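PDB 3TQC: pantothenate kinase from Coxiella burnetii, which catalyses the ATP-dependent phosphorylation of (R)-pantothenate to (R)-4'-phosphopantothenate, the first step of coenzyme A biosynthesis. Local coordinates for residues B[99-104]-B[242-247]; B[125-130]-B[201-206]; B[230-235]-B[296-301]. All coordinates share one frame; numbering follows the deposited sequence.

Interaction 1: residues B[99-104]-B[242-247]. With ADP (adenosine-5'-diphosphate), chain D.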
loop_
_atom_site.group_PDB
_atom_site.type_symbol
_atom_site.label_atom_id
_atom_site.label_comp_id
_atom_site.label_asym_id
_atom_site.label_seq_id
_atom_site.Cartn_x
_atom_site.Cartn_y
_atom_site.Cartn_z
ATOM N N GLY B 99 1.911 -15.780 1.051
ATOM C CA GLY B 99 1.481 -16.928 1.811
ATOM C C GLY B 99 2.693 -17.723 2.263
ATOM O O GLY B 99 3.808 -17.473 1.811
ATOM N N SER B 100 2.452 -18.670 3.178
ATOM C CA SER B 100 3.490 -19.516 3.742
ATOM C C SER B 100 4.218 -20.296 2.680
ATOM O O SER B 100 3.692 -20.516 1.590
ATOM C CB SER B 100 2.865 -20.525 4.701
ATOM O OG SER B 100 3.770 -21.559 5.051
ATOM N N VAL B 101 5.413 -20.754 3.021
ATOM C CA VAL B 101 6.055 -21.803 2.264
ATOM C C VAL B 101 5.075 -22.986 2.194
ATOM O O VAL B 101 4.466 -23.346 3.197
ATOM C CB VAL B 101 7.379 -22.275 2.947
ATOM C CG1 VAL B 101 8.026 -23.449 2.165
ATOM C CG2 VAL B 101 8.372 -21.103 3.132
ATOM N N ALA B 102 4.917 -23.559 1.003
ATOM C CA ALA B 102 4.116 -24.768 0.777
ATOM C C ALA B 102 2.601 -24.575 0.852
ATOM O O ALA B 102 1.860 -25.550 0.901
ATOM C CB ALA B 102 4.546 -25.878 1.716
ATOM N N VAL B 103 2.136 -23.335 0.865
ATOM C CA VAL B 103 0.710 -23.074 0.953
ATOM C C VAL B 103 0.079 -23.135 -0.441
ATOM O O VAL B 103 -1.123 -23.303 -0.591
ATOM C CB VAL B 103 0.434 -21.718 1.629
ATOM C CG1 VAL B 103 0.645 -20.578 0.663
ATOM C CG2 VAL B 103 -0.981 -21.681 2.191
ATOM N N GLY B 104 0.903 -22.997 -1.469
ATOM C CA GLY B 104 0.436 -23.152 -2.834
ATOM C C GLY B 104 0.474 -21.901 -3.676
ATOM O O GLY B 104 -0.290 -21.776 -4.626
ATOM N N LYS B 242 1.760 -30.390 6.833
ATOM C CA LYS B 242 1.553 -31.625 6.087
ATOM C C LYS B 242 1.857 -31.449 4.600
ATOM O O LYS B 242 2.486 -32.307 3.991
ATOM C CB LYS B 242 0.136 -32.165 6.270
ATOM C CG LYS B 242 -0.086 -33.484 5.533
ATOM C CD LYS B 242 -1.250 -34.289 6.106
ATOM C CE LYS B 242 -1.817 -35.229 5.055
ATOM N NZ LYS B 242 -0.744 -36.025 4.403
ATOM N N TRP B 243 1.437 -30.331 4.011
ATOM C CA TRP B 243 1.704 -30.133 2.595
ATOM C C TRP B 243 3.191 -30.015 2.377
ATOM O O TRP B 243 3.740 -30.500 1.389
ATOM C CB TRP B 243 1.038 -28.877 2.071
ATOM C CG TRP B 243 -0.446 -28.906 2.115
ATOM C CD1 TRP B 243 -1.247 -30.004 2.135
ATOM C CD2 TRP B 243 -1.318 -27.767 2.105
ATOM N NE1 TRP B 243 -2.559 -29.619 2.157
ATOM C CE2 TRP B 243 -2.629 -28.251 2.141
ATOM C CE3 TRP B 243 -1.106 -26.381 2.091
ATOM C CZ2 TRP B 243 -3.735 -27.406 2.155
ATOM C CZ3 TRP B 243 -2.198 -25.538 2.111
ATOM C CH2 TRP B 243 -3.504 -26.054 2.140
ATOM N N TYR B 244 3.844 -29.336 3.306
ATOM C CA TYR B 244 5.278 -29.185 3.245
ATOM C C TYR B 244 5.952 -30.549 3.362
ATOM O O TYR B 244 6.776 -30.902 2.527
ATOM C CB TYR B 244 5.773 -28.241 4.335
ATOM C CG TYR B 244 7.255 -28.121 4.289
ATOM C CD1 TYR B 244 7.864 -27.201 3.453
ATOM C CD2 TYR B 244 8.058 -28.949 5.057
ATOM C CE1 TYR B 244 9.236 -27.108 3.389
ATOM C CE2 TYR B 244 9.421 -28.857 5.000
ATOM C CZ TYR B 244 10.008 -27.941 4.160
ATOM O OH TYR B 244 11.377 -27.851 4.098
ATOM N N ILE B 245 5.591 -31.319 4.384
ATOM C CA ILE B 245 6.236 -32.605 4.603
ATOM C C ILE B 245 6.002 -33.533 3.421
ATOM O O ILE B 245 6.914 -34.221 2.991
ATOM C CB ILE B 245 5.810 -33.267 5.939
ATOM C CG1 ILE B 245 6.364 -32.465 7.122
ATOM C CG2 ILE B 245 6.319 -34.700 6.026
ATOM C CD1 ILE B 245 5.691 -32.787 8.443
ATOM N N ASP B 246 4.799 -33.544 2.873
ATOM C CA ASP B 246 4.540 -34.354 1.690
ATOM C C ASP B 246 5.365 -33.892 0.495
ATOM O O ASP B 246 5.929 -34.710 -0.215
ATOM C CB ASP B 246 3.053 -34.354 1.335
ATOM C CG ASP B 246 2.224 -35.171 2.308
ATOM O OD1 ASP B 246 2.812 -35.845 3.185
ATOM O OD2 ASP B 246 0.974 -35.141 2.187
ATOM N N ARG B 247 5.460 -32.593 0.279
ATOM C CA ARG B 247 6.241 -32.092 -0.854
ATOM C C ARG B 247 7.714 -32.541 -0.779
ATOM O O ARG B 247 8.281 -32.973 -1.785
ATOM C CB ARG B 247 6.150 -30.576 -0.963
ATOM C CG ARG B 247 6.645 -30.034 -2.301
ATOM C CD ARG B 247 6.477 -28.549 -2.369
ATOM N NE ARG B 247 7.306 -27.835 -1.394
ATOM C CZ ARG B 247 7.292 -26.515 -1.222
ATOM N NH1 ARG B 247 6.484 -25.747 -1.945
ATOM N NH2 ARG B 247 8.086 -25.954 -0.322
HETATM P PB ADP D . 4.438 -22.533 -2.535
HETATM O O1B ADP D . 4.685 -22.049 -3.929
HETATM O O2B ADP D . 3.620 -21.576 -1.707
HETATM O O3B ADP D . 5.662 -23.034 -1.803
HETATM P PA ADP D . 3.348 -24.712 -3.985
HETATM O O1A ADP D . 2.556 -23.851 -4.940
HETATM O O2A ADP D . 4.656 -25.316 -4.387
HETATM O O3A ADP D . 3.571 -23.881 -2.631
HETATM O "O5'" ADP D . 2.422 -25.901 -3.499
HETATM C "C5'" ADP D . 2.695 -26.596 -2.295
HETATM C "C4'" ADP D . 2.261 -28.048 -2.441
HETATM O "O4'" ADP D . 0.840 -28.138 -2.457
HETATM C "C3'" ADP D . 2.727 -28.654 -3.747
HETATM O "O3'" ADP D . 3.055 -30.025 -3.512
HETATM C "C2'" ADP D . 1.556 -28.525 -4.689
HETATM O "O2'" ADP D . 1.504 -29.604 -5.605
HETATM C "C1'" ADP D . 0.373 -28.557 -3.746
HETATM N N9 ADP D . -0.741 -27.670 -4.138
HETATM C C8 ADP D . -0.684 -26.332 -4.203
HETATM N N7 ADP D . -1.881 -25.818 -4.565
HETATM C C5 ADP D . -2.711 -26.852 -4.731
HETATM C C6 ADP D . -4.117 -26.975 -5.102
HETATM N N6 ADP D . -4.826 -25.851 -5.373
HETATM N N1 ADP D . -4.629 -28.218 -5.161
HETATM C C2 ADP D . -3.899 -29.324 -4.895
HETATM N N3 ADP D . -2.596 -29.270 -4.543
HETATM C C4 ADP D . -1.969 -28.071 -4.447
#

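Interaction 2: residues B[125-130]-B[201-206]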
loop_
_atom_site.group_PDB
_atom_site.type_symbol
_atom_site.label_atom_id
_atom_site.label_comp_id
_atom_site.label_asym_id
_atom_site.label_seq_id
_atom_site.Cartn_x
_atom_site.Cartn_y
_atom_site.Cartn_z
ATOM N N VAL B 125 0.970 -12.220 -19.729
ATOM C CA VAL B 125 1.002 -12.350 -18.286
ATOM C C VAL B 125 2.270 -13.039 -17.856
ATOM O O VAL B 125 2.590 -14.103 -18.368
ATOM C CB VAL B 125 -0.229 -13.113 -17.779
ATOM C CG1 VAL B 125 -0.313 -13.048 -16.241
ATOM C CG2 VAL B 125 -1.483 -12.517 -18.412
ATOM N N GLU B 126 2.983 -12.427 -16.913
ATOM C CA GLU B 126 4.254 -12.974 -16.424
ATOM C C GLU B 126 4.245 -13.214 -14.943
ATOM O O GLU B 126 3.584 -12.505 -14.203
ATOM C CB GLU B 126 5.418 -12.042 -16.738
ATOM C CG GLU B 126 5.607 -11.813 -18.198
ATOM C CD GLU B 126 6.211 -12.993 -18.927
ATOM O OE1 GLU B 126 6.226 -14.136 -18.411
ATOM O OE2 GLU B 126 6.671 -12.775 -20.058
ATOM N N VAL B 127 5.003 -14.218 -14.518
ATOM C CA VAL B 127 5.126 -14.518 -13.110
ATOM C C VAL B 127 6.553 -14.244 -12.666
ATOM O O VAL B 127 7.518 -14.703 -13.312
ATOM C CB VAL B 127 4.741 -15.964 -12.829
ATOM C CG1 VAL B 127 5.134 -16.378 -11.395
ATOM C CG2 VAL B 127 3.250 -16.145 -13.055
ATOM N N ILE B 128 6.678 -13.461 -11.592
ATOM C CA ILE B 128 7.959 -13.236 -10.928
ATOM C C ILE B 128 7.900 -13.904 -9.572
ATOM O O ILE B 128 7.045 -13.560 -8.764
ATOM C CB ILE B 128 8.255 -11.740 -10.645
ATOM C CG1 ILE B 128 8.303 -10.931 -11.919
ATOM C CG2 ILE B 128 9.581 -11.599 -9.895
ATOM C CD1 ILE B 128 9.103 -11.586 -12.943
ATOM N N THR B 129 8.806 -14.844 -9.319
ATOM C CA THR B 129 8.919 -15.423 -7.989
ATOM C C THR B 129 9.986 -14.647 -7.262
ATOM O O THR B 129 11.046 -14.355 -7.800
ATOM C CB THR B 129 9.227 -16.959 -7.973
ATOM O OG1 THR B 129 9.426 -17.384 -6.614
ATOM C CG2 THR B 129 10.461 -17.300 -8.766
ATOM N N THR B 130 9.685 -14.303 -6.029
ATOM C CA THR B 130 10.607 -13.573 -5.192
ATOM C C THR B 130 11.836 -14.420 -4.790
ATOM O O THR B 130 12.877 -13.867 -4.441
ATOM C CB THR B 130 9.829 -13.000 -3.988
ATOM O OG1 THR B 130 9.390 -11.652 -4.301
ATOM C CG2 THR B 130 10.640 -12.994 -2.788
ATOM N N ILE B 201 2.470 -11.286 -12.234
ATOM C CA ILE B 201 2.048 -11.910 -11.001
ATOM C C ILE B 201 3.313 -12.044 -10.185
ATOM O O ILE B 201 4.242 -12.721 -10.594
ATOM C CB ILE B 201 1.382 -13.278 -11.230
ATOM C CG1 ILE B 201 0.035 -13.104 -11.942
ATOM C CG2 ILE B 201 1.181 -14.021 -9.900
ATOM C CD1 ILE B 201 -0.528 -14.386 -12.513
ATOM N N LEU B 202 3.353 -11.380 -9.039
ATOM C CA LEU B 202 4.534 -11.388 -8.181
ATOM C C LEU B 202 4.276 -12.301 -6.993
ATOM O O LEU B 202 3.477 -11.974 -6.124
ATOM C CB LEU B 202 4.843 -9.964 -7.715
ATOM C CG LEU B 202 6.069 -9.789 -6.817
ATOM C CD1 LEU B 202 7.337 -10.240 -7.537
ATOM C CD2 LEU B 202 6.176 -8.344 -6.344
ATOM N N GLU B 203 4.920 -13.460 -6.964
ATOM C CA GLU B 203 4.733 -14.385 -5.848
ATOM C C GLU B 203 5.980 -14.457 -4.993
ATOM O O GLU B 203 7.101 -14.419 -5.497
ATOM C CB GLU B 203 4.350 -15.791 -6.319
ATOM C CG GLU B 203 5.248 -16.335 -7.386
ATOM C CD GLU B 203 5.573 -17.808 -7.227
ATOM O OE1 GLU B 203 6.081 -18.203 -6.155
ATOM O OE2 GLU B 203 5.376 -18.556 -8.209
ATOM N N GLY B 204 5.766 -14.544 -3.687
ATOM C CA GLY B 204 6.827 -14.858 -2.746
ATOM C C GLY B 204 6.384 -14.661 -1.311
ATOM O O GLY B 204 5.414 -13.962 -1.036
ATOM N N LEU B 205 7.146 -15.250 -0.404
ATOM C CA LEU B 205 6.912 -15.136 1.041
ATOM C C LEU B 205 6.747 -13.687 1.532
ATOM O O LEU B 205 5.934 -13.412 2.413
ATOM C CB LEU B 205 8.106 -15.751 1.810
ATOM C CG LEU B 205 8.558 -17.170 1.452
ATOM C CD1 LEU B 205 9.707 -17.632 2.340
ATOM C CD2 LEU B 205 7.384 -18.144 1.561
ATOM N N ASN B 206 7.528 -12.779 0.956
ATOM C CA ASN B 206 7.872 -11.519 1.619
ATOM C C ASN B 206 7.242 -10.276 1.032
ATOM O O ASN B 206 7.655 -9.174 1.369
ATOM C CB ASN B 206 9.388 -11.337 1.588
ATOM C CG ASN B 206 9.960 -11.371 0.160
ATOM O OD1 ASN B 206 9.363 -11.957 -0.735
ATOM N ND2 ASN B 206 11.128 -10.768 -0.035
#

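Interaction 3: residues B[230-235]-B[296-301]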
loop_
_atom_site.group_PDB
_atom_site.type_symbol
_atom_site.label_atom_id
_atom_site.label_comp_id
_atom_site.label_asym_id
_atom_site.label_seq_id
_atom_site.Cartn_x
_atom_site.Cartn_y
_atom_site.Cartn_z
ATOM N N SER B 230 -3.146 -7.621 -4.195
ATOM C CA SER B 230 -2.465 -8.774 -3.620
ATOM C C SER B 230 -3.440 -9.803 -3.121
ATOM O O SER B 230 -4.502 -9.462 -2.598
ATOM C CB SER B 230 -1.561 -8.345 -2.474
ATOM O OG SER B 230 -2.312 -7.623 -1.535
ATOM N N LEU B 231 -3.058 -11.064 -3.308
ATOM C CA LEU B 231 -3.766 -12.221 -2.786
ATOM C C LEU B 231 -2.899 -12.786 -1.695
ATOM O O LEU B 231 -1.684 -12.843 -1.844
ATOM C CB LEU B 231 -3.906 -13.317 -3.839
ATOM C CG LEU B 231 -4.857 -13.206 -5.028
ATOM C CD1 LEU B 231 -4.338 -12.226 -6.067
ATOM C CD2 LEU B 231 -5.020 -14.588 -5.641
ATOM N N PHE B 232 -3.508 -13.231 -0.614
ATOM C CA PHE B 232 -2.783 -13.990 0.386
ATOM C C PHE B 232 -3.430 -15.370 0.415
ATOM O O PHE B 232 -4.639 -15.467 0.546
ATOM C CB PHE B 232 -2.837 -13.311 1.745
ATOM C CG PHE B 232 -2.004 -13.987 2.811
ATOM C CD1 PHE B 232 -0.773 -13.475 3.176
ATOM C CD2 PHE B 232 -2.478 -15.109 3.471
ATOM C CE1 PHE B 232 -0.022 -14.076 4.160
ATOM C CE2 PHE B 232 -1.739 -15.713 4.453
ATOM C CZ PHE B 232 -0.495 -15.196 4.795
ATOM N N VAL B 233 -2.627 -16.419 0.240
ATOM C CA VAL B 233 -3.126 -17.791 0.347
ATOM C C VAL B 233 -2.866 -18.280 1.784
ATOM O O VAL B 233 -1.734 -18.224 2.264
ATOM C CB VAL B 233 -2.460 -18.706 -0.686
ATOM C CG1 VAL B 233 -3.012 -20.133 -0.569
ATOM C CG2 VAL B 233 -2.661 -18.115 -2.107
ATOM N N ASP B 234 -3.922 -18.734 2.454
ATOM C CA ASP B 234 -3.911 -18.988 3.898
ATOM C C ASP B 234 -4.399 -20.398 4.170
ATOM O O ASP B 234 -5.226 -20.940 3.440
ATOM C CB ASP B 234 -4.835 -17.977 4.610
ATOM C CG ASP B 234 -4.720 -18.012 6.149
ATOM O OD1 ASP B 234 -3.596 -18.068 6.711
ATOM O OD2 ASP B 234 -5.778 -17.941 6.813
ATOM N N ALA B 235 -3.898 -20.983 5.235
ATOM C CA ALA B 235 -4.392 -22.262 5.697
ATOM C C ALA B 235 -3.846 -22.462 7.092
ATOM O O ALA B 235 -2.916 -21.757 7.505
ATOM C CB ALA B 235 -3.955 -23.394 4.768
ATOM N N PRO B 296 1.766 -12.067 9.981
ATOM C CA PRO B 296 1.470 -10.747 10.505
ATOM C C PRO B 296 1.023 -9.730 9.462
ATOM O O PRO B 296 0.378 -8.759 9.807
ATOM C CB PRO B 296 2.802 -10.321 11.113
ATOM C CG PRO B 296 3.406 -11.587 11.543
ATOM C CD PRO B 296 3.064 -12.561 10.479
ATOM N N TYR B 297 1.380 -9.944 8.202
ATOM C CA TYR B 297 1.027 -9.004 7.147
ATOM C C TYR B 297 -0.143 -9.505 6.307
ATOM O O TYR B 297 -0.518 -8.864 5.340
ATOM C CB TYR B 297 2.261 -8.689 6.289
ATOM C CG TYR B 297 3.338 -8.037 7.103
ATOM C CD1 TYR B 297 3.267 -6.689 7.416
ATOM C CD2 TYR B 297 4.411 -8.779 7.616
ATOM C CE1 TYR B 297 4.250 -6.074 8.204
ATOM C CE2 TYR B 297 5.396 -8.175 8.401
ATOM C CZ TYR B 297 5.306 -6.826 8.689
ATOM O OH TYR B 297 6.273 -6.216 9.464
ATOM N N LYS B 298 -0.762 -10.609 6.722
ATOM C CA LYS B 298 -1.869 -11.205 5.967
ATOM C C LYS B 298 -2.963 -10.177 5.643
ATOM O O LYS B 298 -3.516 -10.137 4.524
ATOM C CB LYS B 298 -2.477 -12.380 6.757
ATOM C CG LYS B 298 -3.622 -13.083 6.046
ATOM C CD LYS B 298 -4.293 -14.179 6.885
ATOM C CE LYS B 298 -5.083 -13.589 8.045
ATOM N NZ LYS B 298 -6.192 -14.465 8.425
ATOM N N ASN B 299 -3.283 -9.351 6.630
ATOM C CA ASN B 299 -4.400 -8.437 6.493
ATOM C C ASN B 299 -4.072 -7.248 5.604
ATOM O O ASN B 299 -4.911 -6.379 5.409
ATOM C CB ASN B 299 -4.911 -8.011 7.870
ATOM C CG ASN B 299 -5.561 -9.172 8.626
ATOM O OD1 ASN B 299 -5.973 -10.168 8.019
ATOM N ND2 ASN B 299 -5.651 -9.055 9.945
ATOM N N ARG B 300 -2.868 -7.206 5.045
ATOM C CA ARG B 300 -2.562 -6.172 4.054
ATOM C C ARG B 300 -3.070 -6.549 2.662
ATOM O O ARG B 300 -3.116 -5.714 1.801
ATOM C CB ARG B 300 -1.066 -5.880 3.984
ATOM C CG ARG B 300 -0.464 -5.353 5.257
ATOM C CD ARG B 300 0.907 -4.767 4.979
ATOM N NE ARG B 300 0.811 -3.651 4.037
ATOM C CZ ARG B 300 1.672 -3.389 3.057
ATOM N NH1 ARG B 300 2.744 -4.151 2.862
ATOM N NH2 ARG B 300 1.439 -2.347 2.252
ATOM N N ALA B 301 -3.423 -7.813 2.463
ATOM C CA ALA B 301 -3.866 -8.333 1.183
ATOM C C ALA B 301 -5.242 -7.845 0.842
ATOM O O ALA B 301 -6.072 -7.647 1.726
ATOM C CB ALA B 301 -3.871 -9.856 1.209
#

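Interaction 1: residues B[99-104]-B[242-247]
Ala102 and Arg247 meet at the phosphates of ADP, each giving an N-H to the same terminal oxygen. The backbone N of Ala102 reaches O3B at 3.0 Å, and Arg247 NH1 reaches it at 2.8 Å, with O3B lying at the edge of the guanidinium group, in its plane. A second, weak bond runs from NH1 to O2A on the alpha phosphate, so one nitrogen spans both phosphates. The arginine gets there by a mostly extended chain that bends at chi3 (65°), Arg247 CG and CD both passing the ribose O3', CG at 3.8 Å. Ala102 CB covers one face of the guanidinium, offset toward the rim. Ala102 CB also packs 3.7 Å from Tyr244 CB and sits at the edge of the tyrosine ring. Val101 sends out CG1, anti to its own N (chi1 177°), to lie 3.5 Å from Arg247 NH2 and beside Tyr244 CD1. Ala102 O lies at the edge of the Trp243 indole, near its plane, 3.3 Å from CE3, while CZ3 meets Val103 CG2 at 4.0 Å. Ala309 O accepts the indole N-H, and His311 stacks on the ring. Gly104 N adds a bond to O2B at 3.1 Å. Backbone amides wrapped round a beta phosphate, between strand 93-99 and helix 105-116, are the hallmark of the Walker A P-loop, here closed over by an arginine from helix 237-253.

Interaction 2: residues B[125-130]-B[201-206]
Four backbone hydrogen bonds join Glu126-Thr130 to Ile201-Glu203 in a parallel pairing. Ile201 N gives to Glu126 O at 2.6 Å, and Ile201 O in turn accepts from Ile128 N at 2.7 Å. One step on, Glu203 N gives to Ile128 O at 2.8 Å and Glu203 O takes Thr130 N at 2.6 Å. Ile201 and Glu203 thus use both their N-H and their C=O on the neighbouring strand, as alternate residues of a parallel strand do. Each of these carbonyls is approached almost head-on by its donor, and CA-H groups of Val127, Leu202 and Thr129 add contacts to the same oxygens. The strand directions differ by 17°.

Thr129 and Glu203 stand on one face of the sheet with Val127 and Ile201. A chi1 of 50° sets Glu203 CG between the backbone N and the carbonyl carbon, a bend at chi2 follows, and OE1 ends 3.5 Å from Thr129 OG1, a weak and unsettled bond; OE2 is bonded to Ser109 OG. Val127 CG1 approaches Glu203 OE2 at van der Waals distance, while Val127 CG2 packs 3.9 Å from Ile201 CB. On the reverse face Ile128 CG2 meets Leu202 CD1 at 3.5 Å. Beyond the strand ends, Thr130 CB rests 3.7 Å from Gly204 CA.

This is the parallel core of a P-loop kinase sheet, with Glu203 beside Ser106 of the nucleotide site. Strand 125-129 forms an outer edge, and strand 199-203 is bonded on its other side to strand 93-99. Helix 105-116 covers the face carrying Val127, Ile201 and Glu203, whereas Leu164 of helix 157-168 packs against Leu202.

Interaction 3: residues B[230-235]-B[296-301]
Phe232 offers one face of its ring to the aliphatic chain of Lys298, which crosses it at about a right angle. Lys298 CG is the atom set over the ring, 3.6 Å from the centroid and 16° off the ring normal, a well-formed CH-pi contact displaced toward the CD2-CE2 side. CG is anti to the lysine's backbone N (chi1 -179°), an extended start that carries the chain across the ring. The chain then bends at chi3 (70°), turning CE away from the Asp234 carboxylate and leaving NZ at 3.9 Å from Asp234 OD2, a long salt bridge. The Asp234 side chain crosses that of Lys298 at about a right angle, and Lys298 CD passes 3.9 Å from Asp234 CG. Asp234 CB stands at the edge of the phenyl ring, in its plane.

Ala301 CB presses on Phe232 CB at 3.6 Å. Ser230 OG lies 3.2 Å from Ala301 CA, but its hydrogen bond goes to Gln302 OE1. Arg300, just before Ala301, turns to the second subunit, where NE forms a salt bridge with Asp225 of that subunit; its NH1 is held by Leu208 O of its own chain.

The turn after helix 271-294 thus packs on strand 229-234 just before strand 303-307 joins the sheet beside it. The cohesion is mainly apolar: lysine methylenes supply the ring with CH groups, while the charged end, whose pairing with Asp234 is long, probably contributes a modest electrostatic attraction.

Overall arrangement
Interactions 2 and 3 involve strands of the central sheet of a P-loop kinase, while interaction 1 lies at its loop end, at the nucleotide, and grips the ADP phosphates directly. Interaction 2, its centre 17 Å away, reaches the site through Glu203, whose side chain is about 5 Å from ADP; Leu205 CD2 touches Val101 CG2 at 3.5 Å. Interaction 3 lies 16 Å from interaction 1, centre to centre, and touches it at the base of the loop: Phe232 CZ is 4.0 Å from Gly99 CA, and Val103 CG2 is 3.5 Å from Val233 O. Interactions 2 and 3 do not touch, their nearest atoms being about 6 Å apart, with strand 93-99 running between their sheet strands toward the phosphate-binding loop.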